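Local coordinates for BH2414 protein (Bacillus halodurans, PDB 3ON1) that is of unknown function but belongs to the ribosomal protein L7Ae/L30e/S12e/Gadd45 family, whose members commonly bind RNA, so it may do the same, at residues Q34-T48 against V82-A96. Sequence-based numbering, arbitrary orientation.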
loop_
_atom_site.group_PDB
_atom_site.type_symbol
_atom_site.label_atom_id
_atom_site.label_comp_id
_atom_site.label_asym_id
_atom_site.label_seq_id
_atom_site.Cartn_x
_atom_site.Cartn_y
_atom_site.Cartn_z
ATOM N N GLN A 34 0.391 9.419 9.022
ATOM C CA GLN A 34 -0.258 8.206 9.511
ATOM C C GLN A 34 0.113 6.957 8.717
ATOM O O GLN A 34 -0.262 5.851 9.100
ATOM C CB GLN A 34 -1.777 8.383 9.490
ATOM C CG GLN A 34 -2.268 9.545 10.331
ATOM C CD GLN A 34 -3.751 9.801 10.165
ATOM O OE1 GLN A 34 -4.317 9.587 9.093
ATOM N NE2 GLN A 34 -4.391 10.265 11.231
ATOM N N VAL A 35 0.838 7.141 7.615
ATOM C CA VAL A 35 1.174 6.042 6.689
ATOM C C VAL A 35 2.686 5.967 6.463
ATOM O O VAL A 35 3.331 6.986 6.210
ATOM C CB VAL A 35 0.395 6.192 5.347
ATOM C CG1 VAL A 35 1.004 5.352 4.231
ATOM C CG2 VAL A 35 -1.055 5.793 5.545
ATOM N N THR A 36 3.244 4.762 6.583
ATOM C CA THR A 36 4.694 4.573 6.444
ATOM C C THR A 36 5.113 3.737 5.229
ATOM O O THR A 36 6.306 3.522 4.995
ATOM C CB THR A 36 5.340 4.022 7.737
ATOM O OG1 THR A 36 4.486 3.032 8.335
ATOM C CG2 THR A 36 5.588 5.156 8.717
ATOM N N LEU A 37 4.129 3.263 4.467
ATOM C CA LEU A 37 4.380 2.576 3.198
ATOM C C LEU A 37 3.130 2.664 2.351
ATOM O O LEU A 37 2.018 2.491 2.856
ATOM C CB LEU A 37 4.755 1.098 3.410
ATOM C CG LEU A 37 4.811 0.168 2.183
ATOM C CD1 LEU A 37 5.976 0.503 1.251
ATOM C CD2 LEU A 37 4.909 -1.282 2.607
ATOM N N VAL A 38 3.317 2.931 1.063
ATOM C CA VAL A 38 2.217 2.868 0.107
ATOM C C VAL A 38 2.490 1.748 -0.887
ATOM O O VAL A 38 3.586 1.633 -1.426
ATOM C CB VAL A 38 2.001 4.223 -0.607
ATOM C CG1 VAL A 38 0.984 4.089 -1.739
ATOM C CG2 VAL A 38 1.537 5.270 0.405
ATOM N N ILE A 39 1.487 0.900 -1.079
ATOM C CA ILE A 39 1.531 -0.152 -2.085
ATOM C C ILE A 39 0.558 0.205 -3.196
ATOM O O ILE A 39 -0.625 0.435 -2.942
ATOM C CB ILE A 39 1.206 -1.531 -1.477
ATOM C CG1 ILE A 39 2.320 -1.950 -0.509
ATOM C CG2 ILE A 39 1.021 -2.580 -2.581
ATOM C CD1 ILE A 39 1.955 -3.111 0.414
ATOM N N LEU A 40 1.074 0.272 -4.419
ATOM C CA LEU A 40 0.262 0.594 -5.585
ATOM C C LEU A 40 0.156 -0.622 -6.475
ATOM O O LEU A 40 1.156 -1.268 -6.758
ATOM C CB LEU A 40 0.913 1.712 -6.397
ATOM C CG LEU A 40 0.914 3.153 -5.914
ATOM C CD1 LEU A 40 1.789 3.965 -6.846
ATOM C CD2 LEU A 40 -0.501 3.691 -5.905
ATOM N N SER A 41 -1.055 -0.927 -6.929
ATOM C CA SER A 41 -1.237 -1.972 -7.927
ATOM C C SER A 41 -0.506 -1.610 -9.213
ATOM O O SER A 41 -0.521 -0.445 -9.628
ATOM C CB SER A 41 -2.722 -2.156 -8.234
ATOM O OG SER A 41 -2.884 -3.082 -9.293
ATOM N N SER A 42 0.113 -2.603 -9.854
ATOM C CA SER A 42 0.690 -2.395 -11.191
ATOM C C SER A 42 -0.348 -1.893 -12.200
ATOM O O SER A 42 0.006 -1.234 -13.184
ATOM C CB SER A 42 1.347 -3.671 -11.715
ATOM O OG SER A 42 2.418 -4.071 -10.881
ATOM N N ASP A 43 -1.615 -2.204 -11.916
ATOM C CA ASP A 43 -2.775 -1.839 -12.734
ATOM C C ASP A 43 -3.217 -0.404 -12.583
ATOM O O ASP A 43 -3.976 0.100 -13.415
ATOM C CB ASP A 43 -3.968 -2.697 -12.336
ATOM C CG ASP A 43 -3.876 -4.077 -12.874
ATOM O OD1 ASP A 43 -4.447 -4.986 -12.245
ATOM O OD2 ASP A 43 -3.230 -4.248 -13.928
ATOM N N ALA A 44 -2.770 0.235 -11.505
ATOM C CA ALA A 44 -3.191 1.596 -11.164
ATOM C C ALA A 44 -2.955 2.477 -12.379
ATOM O O ALA A 44 -1.980 2.280 -13.110
ATOM C CB ALA A 44 -2.395 2.129 -9.975
ATOM N N GLY A 45 -3.858 3.426 -12.602
ATOM C CA GLY A 45 -3.698 4.404 -13.674
ATOM C C GLY A 45 -2.411 5.191 -13.523
ATOM O O GLY A 45 -1.926 5.395 -12.407
ATOM N N ILE A 46 -1.846 5.622 -14.644
ATOM C CA ILE A 46 -0.562 6.326 -14.612
ATOM C C ILE A 46 -0.652 7.629 -13.806
ATOM O O ILE A 46 0.310 8.010 -13.156
ATOM C CB ILE A 46 0.052 6.539 -16.039
ATOM C CG1 ILE A 46 1.523 6.979 -15.964
ATOM C CG2 ILE A 46 -0.789 7.509 -16.871
ATOM C CD1 ILE A 46 2.467 5.971 -15.329
ATOM N N HIS A 47 -1.810 8.289 -13.824
ATOM C CA HIS A 47 -1.975 9.514 -13.035
ATOM C C HIS A 47 -2.009 9.231 -11.532
ATOM O O HIS A 47 -1.479 10.014 -10.739
ATOM C CB HIS A 47 -3.206 10.303 -13.488
ATOM C CG HIS A 47 -3.106 10.797 -14.898
ATOM N ND1 HIS A 47 -3.838 10.253 -15.930
ATOM C CD2 HIS A 47 -2.339 11.768 -15.451
ATOM C CE1 HIS A 47 -3.536 10.873 -17.057
ATOM N NE2 HIS A 47 -2.629 11.798 -16.793
ATOM N N THR A 48 -2.615 8.108 -11.154
ATOM C CA THR A 48 -2.603 7.646 -9.763
ATOM C C THR A 48 -1.170 7.332 -9.342
ATOM O O THR A 48 -0.727 7.729 -8.264
ATOM C CB THR A 48 -3.510 6.412 -9.584
ATOM O OG1 THR A 48 -4.860 6.780 -9.892
ATOM C CG2 THR A 48 -3.454 5.883 -8.154
ATOM N N VAL A 82 -6.525 -0.693 -5.535
ATOM C CA VAL A 82 -5.366 -0.160 -6.271
ATOM C C VAL A 82 -4.362 0.590 -5.396
ATOM O O VAL A 82 -3.160 0.556 -5.665
ATOM C CB VAL A 82 -5.760 0.728 -7.484
ATOM C CG1 VAL A 82 -6.197 -0.137 -8.650
ATOM C CG2 VAL A 82 -6.845 1.715 -7.108
ATOM N N VAL A 83 -4.844 1.273 -4.361
ATOM C CA VAL A 83 -3.943 2.052 -3.505
ATOM C C VAL A 83 -4.131 1.628 -2.061
ATOM O O VAL A 83 -5.230 1.727 -1.522
ATOM C CB VAL A 83 -4.205 3.579 -3.619
ATOM C CG1 VAL A 83 -3.212 4.354 -2.751
ATOM C CG2 VAL A 83 -4.148 4.047 -5.064
ATOM N N ILE A 84 -3.048 1.158 -1.447
ATOM C CA ILE A 84 -3.060 0.743 -0.052
ATOM C C ILE A 84 -2.015 1.530 0.725
ATOM O O ILE A 84 -0.863 1.639 0.299
ATOM C CB ILE A 84 -2.787 -0.775 0.096
ATOM C CG1 ILE A 84 -3.881 -1.573 -0.621
ATOM C CG2 ILE A 84 -2.665 -1.171 1.581
ATOM C CD1 ILE A 84 -3.629 -3.075 -0.694
ATOM N N GLY A 85 -2.432 2.077 1.860
ATOM C CA GLY A 85 -1.510 2.722 2.797
ATOM C C GLY A 85 -1.384 1.916 4.077
ATOM O O GLY A 85 -2.390 1.498 4.660
ATOM N N VAL A 86 -0.151 1.695 4.517
ATOM C CA VAL A 86 0.109 0.898 5.715
ATOM C C VAL A 86 0.359 1.812 6.921
ATOM O O VAL A 86 1.252 2.671 6.890
ATOM C CB VAL A 86 1.288 -0.081 5.482
ATOM C CG1 VAL A 86 1.482 -0.999 6.691
ATOM C CG2 VAL A 86 1.047 -0.901 4.227
ATOM N N LYS A 87 -0.426 1.610 7.977
ATOM C CA LYS A 87 -0.453 2.518 9.131
ATOM C C LYS A 87 0.461 2.095 10.268
ATOM O O LYS A 87 0.615 2.829 11.256
ATOM C CB LYS A 87 -1.879 2.666 9.673
ATOM C CG LYS A 87 -2.881 3.224 8.674
ATOM C CD LYS A 87 -4.147 3.726 9.348
ATOM C CE LYS A 87 -4.883 2.622 10.067
ATOM N NZ LYS A 87 -6.254 3.059 10.449
ATOM N N ASP A 88 1.048 0.912 10.143
ATOM C CA ASP A 88 1.917 0.382 11.179
ATOM C C ASP A 88 3.335 0.281 10.645
ATOM O O ASP A 88 3.579 -0.414 9.646
ATOM C CB ASP A 88 1.419 -0.991 11.646
ATOM C CG ASP A 88 2.285 -1.575 12.752
ATOM O OD1 ASP A 88 2.055 -1.249 13.937
ATOM O OD2 ASP A 88 3.200 -2.361 12.435
ATOM N N ALA A 89 4.264 0.968 11.311
ATOM C CA ALA A 89 5.661 1.019 10.868
ATOM C C ALA A 89 6.336 -0.350 10.772
ATOM O O ALA A 89 7.142 -0.582 9.871
ATOM C CB ALA A 89 6.487 1.970 11.757
ATOM N N GLY A 90 6.019 -1.248 11.703
ATOM C CA GLY A 90 6.562 -2.616 11.669
ATOM C C GLY A 90 6.113 -3.385 10.436
ATOM O O GLY A 90 6.922 -4.002 9.744
ATOM N N PHE A 91 4.816 -3.345 10.154
ATOM C CA PHE A 91 4.292 -3.940 8.925
ATOM C C PHE A 91 4.912 -3.280 7.684
ATOM O O PHE A 91 5.276 -3.964 6.725
ATOM C CB PHE A 91 2.765 -3.827 8.883
ATOM C CG PHE A 91 2.045 -4.974 9.542
ATOM C CD1 PHE A 91 1.844 -6.164 8.852
ATOM C CD2 PHE A 91 1.550 -4.858 10.836
ATOM C CE1 PHE A 91 1.177 -7.227 9.439
ATOM C CE2 PHE A 91 0.867 -5.927 11.439
ATOM C CZ PHE A 91 0.685 -7.111 10.734
ATOM N N SER A 92 5.028 -1.955 7.703
ATOM C CA SER A 92 5.601 -1.233 6.569
ATOM C C SER A 92 7.017 -1.710 6.256
ATOM O O SER A 92 7.342 -1.965 5.096
ATOM C CB SER A 92 5.576 0.277 6.807
ATOM O OG SER A 92 4.248 0.756 6.794
ATOM N N ARG A 93 7.850 -1.820 7.293
ATOM C CA ARG A 93 9.238 -2.258 7.136
ATOM C C ARG A 93 9.287 -3.650 6.523
ATOM O O ARG A 93 9.955 -3.870 5.509
ATOM C CB ARG A 93 9.980 -2.240 8.479
ATOM C CG ARG A 93 10.538 -0.879 8.865
ATOM C CD ARG A 93 11.577 -0.978 9.978
ATOM N NE ARG A 93 11.038 -1.640 11.159
ATOM C CZ ARG A 93 10.384 -1.013 12.129
ATOM N NH1 ARG A 93 10.198 0.299 12.063
ATOM N NH2 ARG A 93 9.923 -1.694 13.165
ATOM N N LYS A 94 8.538 -4.574 7.122
ATOM C CA LYS A 94 8.554 -5.971 6.707
ATOM C C LYS A 94 7.983 -6.178 5.299
ATOM O O LYS A 94 8.556 -6.925 4.497
ATOM C CB LYS A 94 7.831 -6.842 7.740
ATOM C CG LYS A 94 7.979 -8.350 7.517
ATOM C CD LYS A 94 9.425 -8.782 7.596
ATOM C CE LYS A 94 9.543 -10.247 7.962
ATOM N NZ LYS A 94 10.957 -10.570 8.231
ATOM N N LEU A 95 6.869 -5.512 4.996
ATOM C CA LEU A 95 6.286 -5.600 3.658
ATOM C C LEU A 95 7.270 -5.094 2.604
ATOM O O LEU A 95 7.438 -5.723 1.564
ATOM C CB LEU A 95 4.962 -4.834 3.580
ATOM C CG LEU A 95 3.772 -5.488 4.290
ATOM C CD1 LEU A 95 2.677 -4.461 4.535
ATOM C CD2 LEU A 95 3.239 -6.696 3.522
ATOM N N ALA A 96 7.934 -3.974 2.888
ATOM C CA ALA A 96 8.903 -3.406 1.952
ATOM C C ALA A 96 10.068 -4.368 1.728
ATOM O O ALA A 96 10.487 -4.583 0.591
ATOM C CB ALA A 96 9.403 -2.048 2.443
HETATM O O HOH W 1 -1.417 5.419 11.634
HETATM O O HOH W 2 2.769 4.318 9.983
#
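L37 reaches from its strand to the helix that begins at A89: with CG anti to the backbone N (chi1 169°), its CD2 methyl lies 3.7 Å from L95 CB, the two side chains crossing at about a right angle. CD2 also meets V86 CG2, and CD1 approaches A96 CB. On this same face of the sheet I39 packs beside I84, and its CD1 touches L95 CD1 at 4.4 Å. The other face carries V38, L40 and V83. L40 and V83 lie side by side, and V83 CG2 touches both L40 CD2 (3.8 Å) and T48 CG2 (3.7 Å), joining the start of helix 46-59 to the sheet. G85 sits opposite V38 in a non-hydrogen-bonded pair; V35 CG1 packs over its CA.

Between these faces, strands 37-41 and 83-86 run antiparallel at 163°. I39 and I84 exchange both backbone bonds, I39 N to I84 O and I84 N to I39 O; S41 N to V82 O extends the ladder at one end, V86 N to L37 O and T36 N to V86 O at the other.

At the polar edge T36 OG1 and S92 OG share a hydrogen bond of 2.8 Å. A chi1 of 40° sets OG1 between the backbone N and carbonyl carbon of T36, and a water hydrogen-bonded to T36 OG1 at 2.7 Å makes a second, weak bond to K87 O. D88 N-caps the helix, its OD2 accepting from F91 N at 3.0 Å.

Both strands are central in the four-stranded mixed sheet of an alpha-beta-alpha sandwich, as in the L7Ae/L30e family: 37-41 pairs in parallel with 63-66, and 83-86 antiparallel with 19-21. Helix 23-31 packs on V38 and V83, while on the L37 and I39 face L9 of helix 5-15 packs against L95 of helix 89-100.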